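Long-range contacts in peptidase, M20/M25/M40 family (Staphylococcus aureus, PDB 4EWT), which probably hydrolyses amide bonds of N-acylated amino acids as a manganese-binding M20-family metallohydrolase: residues A[184-189]-A[291-296]; A[238-243]-A[253-258]; A[295-300]-A[330-335]. All coordinates share one frame; numbering follows the deposited sequence.

Contact 1. Residues A[184-189]-A[291-296]; sequences GRAFFK and LEYNDD
Arg185 and Asp296 meet just past the end of strand 291-295. Followed outward, the arginine runs along one carboxylate oxygen: Arg185 CB, CG and CD lie 3.8 to 3.9 Å from Asp296 OD2, the bend at chi3 (65°) then turns the guanidinium, and Arg185 NE reaches Asp296 OD2 at 2.7 Å. Arg185 NH2 donates to the same Asp296 OD2 at 3.0 Å, so the grip is side-on with both nitrogens on one atom. That oxygen lies in the guanidinium plane; it takes NH2 on its syn lone pair and NE on its anti side, well out of the carboxylate plane. Next to the salt bridge, Phe187 CE2 lies 3.6 Å from Asp296 CG, ring and carboxylate planes 52° apart. Four backbone bonds, two each between Phe187 and Asn294 and between Lys189 and Glu292, fix the antiparallel register. The straightest has an angle of 174° at the hydrogen, from Glu292 N to Lys189 O.

On the face carrying Ala186, Phe188 and Tyr293, the tyrosine ring spans the neighbouring strand: Tyr293 CE2 touches Ala186 CB at 3.7 Å, and Tyr293 CD1 touches Phe188 CB at 3.7 Å. The Phe188 and Tyr293 rings are nearly parallel but slid apart, with centroids 5.9 Å from each other, so they barely overlap. Helix 264-285 packs on this face through Ile274 and Glu271, while Phe187 meets Phe246 of the second subunit edge-to-face. The pairing is that of an antiparallel sheet with a helix layered on one side, consistent with the smaller, dimerising domain of M20 peptidases.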
loop_
_atom_site.group_PDB
_atom_site.type_symbol
_atom_site.label_atom_id
_atom_site.label_comp_id
_atom_site.label_asym_id
_atom_site.label_seq_id
_atom_site.Cartn_x
_atom_site.Cartn_y
_atom_site.Cartn_z
ATOM N N GLY A 184 -21.149 18.795 -1.434
ATOM C CA GLY A 184 -21.348 18.762 0.002
ATOM C C GLY A 184 -20.075 18.308 0.679
ATOM O O GLY A 184 -19.138 17.851 0.025
ATOM N N ARG A 185 -20.056 18.401 1.997
ATOM C CA ARG A 185 -18.825 18.252 2.737
ATOM C C ARG A 185 -19.059 17.454 4.008
ATOM O O ARG A 185 -20.109 17.604 4.666
ATOM C CB ARG A 185 -18.264 19.633 3.064
ATOM C CG ARG A 185 -16.929 19.633 3.786
ATOM C CD ARG A 185 -16.324 21.030 3.748
ATOM N NE ARG A 185 -17.155 21.964 4.490
ATOM C CZ ARG A 185 -17.066 23.290 4.411
ATOM N NH1 ARG A 185 -16.166 23.867 3.617
ATOM N NH2 ARG A 185 -17.889 24.042 5.127
ATOM N N ALA A 186 -18.095 16.591 4.337
ATOM C CA ALA A 186 -18.070 15.949 5.654
ATOM C C ALA A 186 -16.656 16.001 6.215
ATOM O O ALA A 186 -15.707 16.197 5.466
ATOM C CB ALA A 186 -18.590 14.517 5.568
ATOM N N PHE A 187 -16.537 15.839 7.533
ATOM C CA PHE A 187 -15.262 15.815 8.231
ATOM C C PHE A 187 -15.172 14.584 9.118
ATOM O O PHE A 187 -16.161 14.173 9.721
ATOM C CB PHE A 187 -15.121 17.051 9.126
ATOM C CG PHE A 187 -15.142 18.338 8.370
ATOM C CD1 PHE A 187 -14.099 18.663 7.495
ATOM C CD2 PHE A 187 -16.202 19.225 8.514
ATOM C CE1 PHE A 187 -14.114 19.863 6.786
ATOM C CE2 PHE A 187 -16.231 20.433 7.811
ATOM C CZ PHE A 187 -15.188 20.755 6.953
ATOM N N PHE A 188 -13.977 14.028 9.241
ATOM C CA PHE A 188 -13.769 12.916 10.154
ATOM C C PHE A 188 -12.449 12.991 10.907
ATOM O O PHE A 188 -11.454 13.538 10.414
ATOM C CB PHE A 188 -13.921 11.560 9.432
ATOM C CG PHE A 188 -12.906 11.322 8.337
ATOM C CD1 PHE A 188 -11.779 10.556 8.581
ATOM C CD2 PHE A 188 -13.117 11.830 7.055
ATOM C CE1 PHE A 188 -10.834 10.310 7.556
ATOM C CE2 PHE A 188 -12.189 11.595 6.005
ATOM C CZ PHE A 188 -11.053 10.844 6.255
ATOM N N LYS A 189 -12.469 12.440 12.117
ATOM C CA LYS A 189 -11.257 12.220 12.891
ATOM C C LYS A 189 -11.183 10.734 13.143
ATOM O O LYS A 189 -12.191 10.106 13.468
ATOM C CB LYS A 189 -11.314 12.966 14.228
ATOM C CG LYS A 189 -11.425 14.474 14.073
ATOM C CD LYS A 189 -11.529 15.170 15.420
ATOM C CE LYS A 189 -11.540 16.697 15.252
ATOM N NZ LYS A 189 -12.339 17.357 16.332
ATOM N N LEU A 291 -13.573 6.310 15.191
ATOM C CA LEU A 291 -13.994 7.174 14.106
ATOM C C LEU A 291 -15.137 8.087 14.554
ATOM O O LEU A 291 -16.150 7.624 15.099
ATOM C CB LEU A 291 -14.424 6.334 12.908
ATOM C CG LEU A 291 -14.713 7.024 11.571
ATOM C CD1 LEU A 291 -13.507 7.749 11.052
ATOM C CD2 LEU A 291 -15.204 5.987 10.554
ATOM N N GLU A 292 -14.922 9.388 14.368
ATOM C CA GLU A 292 -15.956 10.402 14.534
ATOM C C GLU A 292 -16.181 10.938 13.115
ATOM O O GLU A 292 -15.260 11.435 12.484
ATOM C CB GLU A 292 -15.470 11.527 15.454
ATOM C CG GLU A 292 -15.103 11.088 16.882
ATOM C CD GLU A 292 -14.337 12.170 17.663
ATOM O OE1 GLU A 292 -13.274 11.842 18.242
ATOM O OE2 GLU A 292 -14.787 13.349 17.687
ATOM N N TYR A 293 -17.395 10.798 12.609
ATOM C CA TYR A 293 -17.682 11.172 11.245
ATOM C C TYR A 293 -18.816 12.200 11.267
ATOM O O TYR A 293 -19.953 11.882 11.638
ATOM C CB TYR A 293 -18.052 9.922 10.426
ATOM C CG TYR A 293 -17.946 10.132 8.929
ATOM C CD1 TYR A 293 -16.850 9.664 8.220
ATOM C CD2 TYR A 293 -18.937 10.829 8.229
ATOM C CE1 TYR A 293 -16.742 9.872 6.843
ATOM C CE2 TYR A 293 -18.831 11.048 6.851
ATOM C CZ TYR A 293 -17.739 10.561 6.173
ATOM O OH TYR A 293 -17.640 10.757 4.819
ATOM N N ASN A 294 -18.489 13.437 10.896
ATOM C CA ASN A 294 -19.403 14.568 11.067
ATOM C C ASN A 294 -19.811 15.126 9.727
ATOM O O ASN A 294 -18.989 15.727 9.016
ATOM C CB ASN A 294 -18.745 15.682 11.896
ATOM C CG ASN A 294 -18.437 15.255 13.331
ATOM O OD1 ASN A 294 -19.191 14.503 13.958
ATOM N ND2 ASN A 294 -17.331 15.760 13.864
ATOM N N ASP A 295 -21.066 14.900 9.362
ATOM C CA ASP A 295 -21.623 15.516 8.167
ATOM C C ASP A 295 -21.594 17.034 8.297
ATOM O O ASP A 295 -21.702 17.598 9.395
ATOM C CB ASP A 295 -23.060 15.046 7.908
ATOM C CG ASP A 295 -23.418 15.079 6.434
ATOM O OD1 ASP A 295 -22.489 14.997 5.602
ATOM O OD2 ASP A 295 -24.619 15.176 6.090
ATOM N N ASP A 296 -21.460 17.694 7.164
ATOM C CA ASP A 296 -21.370 19.128 7.153
ATOM C C ASP A 296 -22.182 19.526 5.923
ATOM O O ASP A 296 -23.002 18.732 5.482
ATOM C CB ASP A 296 -19.906 19.523 6.972
ATOM C CG ASP A 296 -19.689 20.969 7.151
ATOM O OD1 ASP A 296 -19.989 21.479 8.256
ATOM O OD2 ASP A 296 -19.235 21.595 6.177
#

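Contact 2. Residues A[238-243]-A[253-258]; sequences GSFDGK and VEIEGD
With CG trans to the backbone N (chi1 -173°), Phe240 lays its ring beside Ile255, whose CG1 lies opposite the carbonyl carbon (chi1 -78°) and sits over one ring face. Phe240 CD1 is 4.1 Å from Ile255 CG1. At the other end of the ring, Phe240 CE2 comes within 4.0 Å of Val253 CG1, the two side chains running at an angle to each other. Ser213 and Val216 of helix 208-226 also pack on Phe240.

The backbones form a beta hairpin, with segment axes 177° apart and paired bonds between Ser239 and Glu256 and between Asp241 and Glu254. A classic beta bulge interrupts it: Ser239 N donates to Glu256 O at 3.1 Å, and Gly238 N makes a weak second bond to that oxygen.

On the face of Ser239 and Glu256, Ser239 CB meets Glu256 CB at 3.8 Å. One water donates to both Ser239 OG (2.6 Å) and Glu254 O; a second accepts from Ser239 OG and donates to Glu256 OE1. The hydroxyl also bonds Gly244 N of the second subunit, whose strand pairs antiparallel with Phe240 and Gly242 and carries the sheet across the interface.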
loop_
_atom_site.group_PDB
_atom_site.type_symbol
_atom_site.label_atom_id
_atom_site.label_comp_id
_atom_site.label_asym_id
_atom_site.label_seq_id
_atom_site.Cartn_x
_atom_site.Cartn_y
_atom_site.Cartn_z
ATOM N N GLY A 238 -5.761 15.440 5.584
ATOM C CA GLY A 238 -4.972 16.633 5.777
ATOM C C GLY A 238 -4.096 16.617 7.015
ATOM O O GLY A 238 -3.169 17.422 7.132
ATOM N N SER A 239 -4.369 15.699 7.939
ATOM C CA SER A 239 -3.595 15.640 9.182
ATOM C C SER A 239 -3.329 14.185 9.564
ATOM O O SER A 239 -4.261 13.411 9.784
ATOM C CB SER A 239 -4.329 16.381 10.295
ATOM O OG SER A 239 -3.502 16.561 11.413
ATOM N N PHE A 240 -2.050 13.803 9.564
ATOM C CA PHE A 240 -1.644 12.490 10.051
ATOM C C PHE A 240 -0.736 12.822 11.237
ATOM O O PHE A 240 0.456 13.100 11.063
ATOM C CB PHE A 240 -0.910 11.734 8.930
ATOM C CG PHE A 240 -0.573 10.269 9.246
ATOM C CD1 PHE A 240 -1.009 9.259 8.414
ATOM C CD2 PHE A 240 0.230 9.924 10.323
ATOM C CE1 PHE A 240 -0.689 7.912 8.670
ATOM C CE2 PHE A 240 0.549 8.578 10.601
ATOM C CZ PHE A 240 0.093 7.580 9.772
ATOM N N ASP A 241 -1.314 12.874 12.435
ATOM C CA ASP A 241 -0.534 13.266 13.600
ATOM C C ASP A 241 0.089 12.043 14.241
ATOM O O ASP A 241 -0.538 11.373 15.039
ATOM C CB ASP A 241 -1.368 14.094 14.583
ATOM C CG ASP A 241 -0.544 14.656 15.731
ATOM O OD1 ASP A 241 0.709 14.724 15.637
ATOM O OD2 ASP A 241 -1.159 15.041 16.747
ATOM N N GLY A 242 1.329 11.751 13.839
ATOM C CA GLY A 242 2.085 10.593 14.330
ATOM C C GLY A 242 3.465 10.950 14.872
ATOM O O GLY A 242 4.374 10.110 14.879
ATOM N N LYS A 243 3.635 12.192 15.310
ATOM C CA LYS A 243 4.915 12.638 15.843
ATOM C C LYS A 243 5.259 11.871 17.124
ATOM O O LYS A 243 4.422 11.669 17.996
ATOM C CB LYS A 243 4.938 14.146 16.080
ATOM C CG LYS A 243 6.343 14.659 16.471
ATOM C CD LYS A 243 6.330 16.136 16.768
ATOM C CE LYS A 243 7.683 16.601 17.350
ATOM N NZ LYS A 243 8.844 16.054 16.539
ATOM N N VAL A 253 -1.905 7.042 16.532
ATOM C CA VAL A 253 -1.879 8.138 15.568
ATOM C C VAL A 253 -3.276 8.770 15.449
ATOM O O VAL A 253 -4.303 8.099 15.591
ATOM C CB VAL A 253 -1.261 7.775 14.161
ATOM C CG1 VAL A 253 0.126 7.104 14.288
ATOM C CG2 VAL A 253 -2.168 6.918 13.347
ATOM N N GLU A 254 -3.343 10.064 15.256
ATOM C CA GLU A 254 -4.588 10.736 14.981
ATOM C C GLU A 254 -4.638 11.231 13.581
ATOM O O GLU A 254 -3.824 11.968 13.156
ATOM C CB GLU A 254 -4.849 11.925 15.874
ATOM C CG GLU A 254 -4.726 11.673 17.273
ATOM C CD GLU A 254 -5.973 11.269 17.928
ATOM O OE1 GLU A 254 -7.016 11.179 17.286
ATOM O OE2 GLU A 254 -5.885 11.008 19.115
ATOM N N ILE A 255 -5.646 10.792 12.891
ATOM C CA ILE A 255 -5.852 11.159 11.510
ATOM C C ILE A 255 -7.068 12.070 11.404
ATOM O O ILE A 255 -8.101 11.808 12.009
ATOM C CB ILE A 255 -6.008 9.910 10.618
ATOM C CG1 ILE A 255 -4.627 9.286 10.341
ATOM C CG2 ILE A 255 -6.764 10.252 9.322
ATOM C CD1 ILE A 255 -4.691 7.770 10.079
ATOM N N GLU A 256 -6.927 13.158 10.652
ATOM C CA GLU A 256 -8.065 14.002 10.360
ATOM C C GLU A 256 -8.204 14.175 8.862
ATOM O O GLU A 256 -7.212 14.385 8.142
ATOM C CB GLU A 256 -7.942 15.355 11.056
ATOM C CG GLU A 256 -8.037 15.285 12.574
ATOM C CD GLU A 256 -7.938 16.651 13.227
ATOM O OE1 GLU A 256 -7.586 17.617 12.520
ATOM O OE2 GLU A 256 -8.207 16.766 14.447
ATOM N N GLY A 257 -9.443 14.086 8.388
ATOM C CA GLY A 257 -9.702 14.246 6.962
ATOM C C GLY A 257 -10.983 14.972 6.602
ATOM O O GLY A 257 -11.831 15.270 7.458
ATOM N N ASP A 258 -11.108 15.278 5.321
ATOM C CA ASP A 258 -12.341 15.837 4.820
ATOM C C ASP A 258 -12.732 15.252 3.481
ATOM O O ASP A 258 -11.910 14.704 2.741
ATOM C CB ASP A 258 -12.334 17.369 4.830
ATOM C CG ASP A 258 -11.749 17.959 3.590
ATOM O OD1 ASP A 258 -10.522 17.819 3.403
ATOM O OD2 ASP A 258 -12.518 18.576 2.802
HETATM O O HOH W 1 -4.453 14.849 13.189
HETATM O O HOH W 2 -4.723 18.935 13.172
#

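Contact 3. Residues A[295-300]-A[330-335]; sequences DDYPAL and PPSEDF
Tyr297 lays one face of its ring against Asp334 CB, which stands 3.6 Å from the Tyr297 ring centroid and 15° off the normal, a CH-pi contact. Near the rim of the opposite face lies Asp296 OD2, held there by its salt bridge to Arg185, which itself makes a cation-pi contact with Tyr297. A chi1 of -58°, with CG opposite the carbonyl carbon, carries the ring to Asp334. Obliquely to the ring, Ser332 OG approaches Tyr297 CD2 at 3.2 Å. The phenol oxygen bonds Glu138 O, and Asp334 OD1 pairs with Arg76, so partners beyond the two loops hold the polar ends.

Further along, Leu300 divides its methyls. Leu300 CD1 packs on Glu333 CG at 3.7 Å, the two side chains lying alongside, while Leu300 CD2 meets the edge of the Phe335 ring at Phe335 CD2, 3.9 Å away. The glutamate bends at chi2 (61°), and this brings its carboxylate back to the chain, where Glu333 OE2 accepts from Phe335 N at 3.1 Å through its anti lone pair. Glu333 precedes the turn that leads into a helix, and this is a capping bond; the same OE2 has a salt bridge to Arg76. Between the backbones, a water lies 3.0 Å from Pro298 O, a probable bond, and accepts from Glu333 N.

The Glu333 side chain comes about 4 Å from a bound manganese ion. The contact packs the loop after strand 288-295 against loop 330-335, which borders the dinuclear metal centre characteristic of M20-family hydrolases.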
loop_
_atom_site.group_PDB
_atom_site.type_symbol
_atom_site.label_atom_id
_atom_site.label_comp_id
_atom_site.label_asym_id
_atom_site.label_seq_id
_atom_site.Cartn_x
_atom_site.Cartn_y
_atom_site.Cartn_z
ATOM N N ASP A 295 -21.066 14.900 9.362
ATOM C CA ASP A 295 -21.623 15.516 8.167
ATOM C C ASP A 295 -21.594 17.034 8.297
ATOM O O ASP A 295 -21.702 17.598 9.395
ATOM C CB ASP A 295 -23.060 15.046 7.908
ATOM C CG ASP A 295 -23.418 15.079 6.434
ATOM O OD1 ASP A 295 -22.489 14.997 5.602
ATOM O OD2 ASP A 295 -24.619 15.176 6.090
ATOM N N ASP A 296 -21.460 17.694 7.164
ATOM C CA ASP A 296 -21.370 19.128 7.153
ATOM C C ASP A 296 -22.182 19.526 5.923
ATOM O O ASP A 296 -23.002 18.732 5.482
ATOM C CB ASP A 296 -19.906 19.523 6.972
ATOM C CG ASP A 296 -19.689 20.969 7.151
ATOM O OD1 ASP A 296 -19.989 21.479 8.256
ATOM O OD2 ASP A 296 -19.235 21.595 6.177
ATOM N N TYR A 297 -21.965 20.711 5.353
ATOM C CA TYR A 297 -22.865 21.275 4.346
ATOM C C TYR A 297 -23.320 20.202 3.351
ATOM O O TYR A 297 -22.519 19.372 2.924
ATOM C CB TYR A 297 -22.241 22.475 3.603
ATOM C CG TYR A 297 -21.806 23.663 4.460
ATOM C CD1 TYR A 297 -22.159 23.763 5.810
ATOM C CD2 TYR A 297 -21.055 24.703 3.906
ATOM C CE1 TYR A 297 -21.760 24.856 6.585
ATOM C CE2 TYR A 297 -20.645 25.798 4.671
ATOM C CZ TYR A 297 -21.000 25.872 6.007
ATOM O OH TYR A 297 -20.599 26.954 6.773
ATOM N N PRO A 298 -24.621 20.188 3.007
ATOM C CA PRO A 298 -25.047 19.285 1.932
ATOM C C PRO A 298 -24.599 19.819 0.567
ATOM O O PRO A 298 -24.231 20.995 0.453
ATOM C CB PRO A 298 -26.585 19.300 2.043
ATOM C CG PRO A 298 -26.917 20.586 2.743
ATOM C CD PRO A 298 -25.756 20.856 3.670
ATOM N N ALA A 299 -24.603 18.962 -0.450
ATOM C CA ALA A 299 -24.417 19.406 -1.830
ATOM C C ALA A 299 -25.499 20.410 -2.232
ATOM O O ALA A 299 -26.653 20.304 -1.808
ATOM C CB ALA A 299 -24.428 18.219 -2.772
ATOM N N LEU A 300 -25.127 21.387 -3.052
ATOM C CA LEU A 300 -26.069 22.423 -3.445
ATOM C C LEU A 300 -26.845 21.944 -4.662
ATOM O O LEU A 300 -26.271 21.721 -5.737
ATOM C CB LEU A 300 -25.341 23.721 -3.754
ATOM C CG LEU A 300 -26.114 25.024 -3.591
ATOM C CD1 LEU A 300 -25.116 26.159 -3.746
ATOM C CD2 LEU A 300 -27.248 25.154 -4.586
ATOM N N PRO A 330 -16.201 23.342 -7.413
ATOM C CA PRO A 330 -15.575 22.582 -6.326
ATOM C C PRO A 330 -15.940 22.950 -4.875
ATOM O O PRO A 330 -16.084 22.030 -4.056
ATOM C CB PRO A 330 -14.064 22.753 -6.589
ATOM C CG PRO A 330 -13.971 23.158 -8.043
ATOM C CD PRO A 330 -15.187 24.020 -8.246
ATOM N N PRO A 331 -16.077 24.253 -4.542
ATOM C CA PRO A 331 -16.259 24.545 -3.114
ATOM C C PRO A 331 -17.657 24.219 -2.570
ATOM O O PRO A 331 -18.612 24.094 -3.339
ATOM C CB PRO A 331 -15.990 26.051 -3.027
ATOM C CG PRO A 331 -16.318 26.571 -4.350
ATOM C CD PRO A 331 -16.006 25.489 -5.342
ATOM N N SER A 332 -17.761 24.067 -1.257
ATOM C CA SER A 332 -19.058 23.864 -0.641
ATOM C C SER A 332 -19.608 25.240 -0.288
ATOM O O SER A 332 -18.859 26.222 -0.216
ATOM C CB SER A 332 -18.972 22.937 0.580
ATOM O OG SER A 332 -18.888 23.701 1.772
ATOM N N GLU A 333 -20.919 25.313 -0.099
ATOM C CA GLU A 333 -21.614 26.573 0.025
ATOM C C GLU A 333 -22.828 26.315 0.909
ATOM O O GLU A 333 -23.588 25.370 0.654
ATOM C CB GLU A 333 -22.016 27.050 -1.383
ATOM C CG GLU A 333 -23.059 28.143 -1.459
ATOM C CD GLU A 333 -22.632 29.425 -0.796
ATOM O OE1 GLU A 333 -21.563 29.952 -1.172
ATOM O OE2 GLU A 333 -23.365 29.896 0.101
ATOM N N ASP A 334 -23.023 27.130 1.945
ATOM C CA ASP A 334 -24.146 26.874 2.849
ATOM C C ASP A 334 -25.517 27.326 2.341
ATOM O O ASP A 334 -26.542 27.015 2.947
ATOM C CB ASP A 334 -23.844 27.256 4.312
ATOM C CG ASP A 334 -24.357 28.629 4.707
ATOM O OD1 ASP A 334 -24.677 29.456 3.827
ATOM O OD2 ASP A 334 -24.426 28.875 5.936
ATOM N N PHE A 335 -25.528 28.003 1.197
ATOM C CA PHE A 335 -26.766 28.217 0.444
ATOM C C PHE A 335 -27.483 26.886 0.226
ATOM O O PHE A 335 -28.705 26.849 0.066
ATOM C CB PHE A 335 -26.482 28.877 -0.910
ATOM C CG PHE A 335 -27.721 29.257 -1.674
ATOM C CD1 PHE A 335 -28.296 30.514 -1.506
ATOM C CD2 PHE A 335 -28.309 28.360 -2.575
ATOM C CE1 PHE A 335 -29.436 30.879 -2.199
ATOM C CE2 PHE A 335 -29.449 28.710 -3.278
ATOM C CZ PHE A 335 -30.024 29.981 -3.089
HETATM O O HOH W 3 -22.642 23.058 -0.944
#

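Overall arrangement
Contacts 1 and 2, with centres about 14 Å apart, lie in one antiparallel sheet: Phe188 O approaches Gly257 N at 2.9 Å, a probable hydrogen bond joining their neighbouring strands. Both touch the second subunit. Contact 3 shares Asp295 and Asp296 with contact 1, their centres being about 12 Å apart, and Arg185 N probably bonds Tyr297 O at 2.8 Å. Contacts 2 and 3 do not touch, their nearest atoms being about 8 Å apart. The manganese ions are bound by Cys103, His105, Glu139, His164 and His362; Glu333 of contact 3 comes about 4 Å from a manganese ion and Arg185 of contact 1 about 8 Å (side chains to ion).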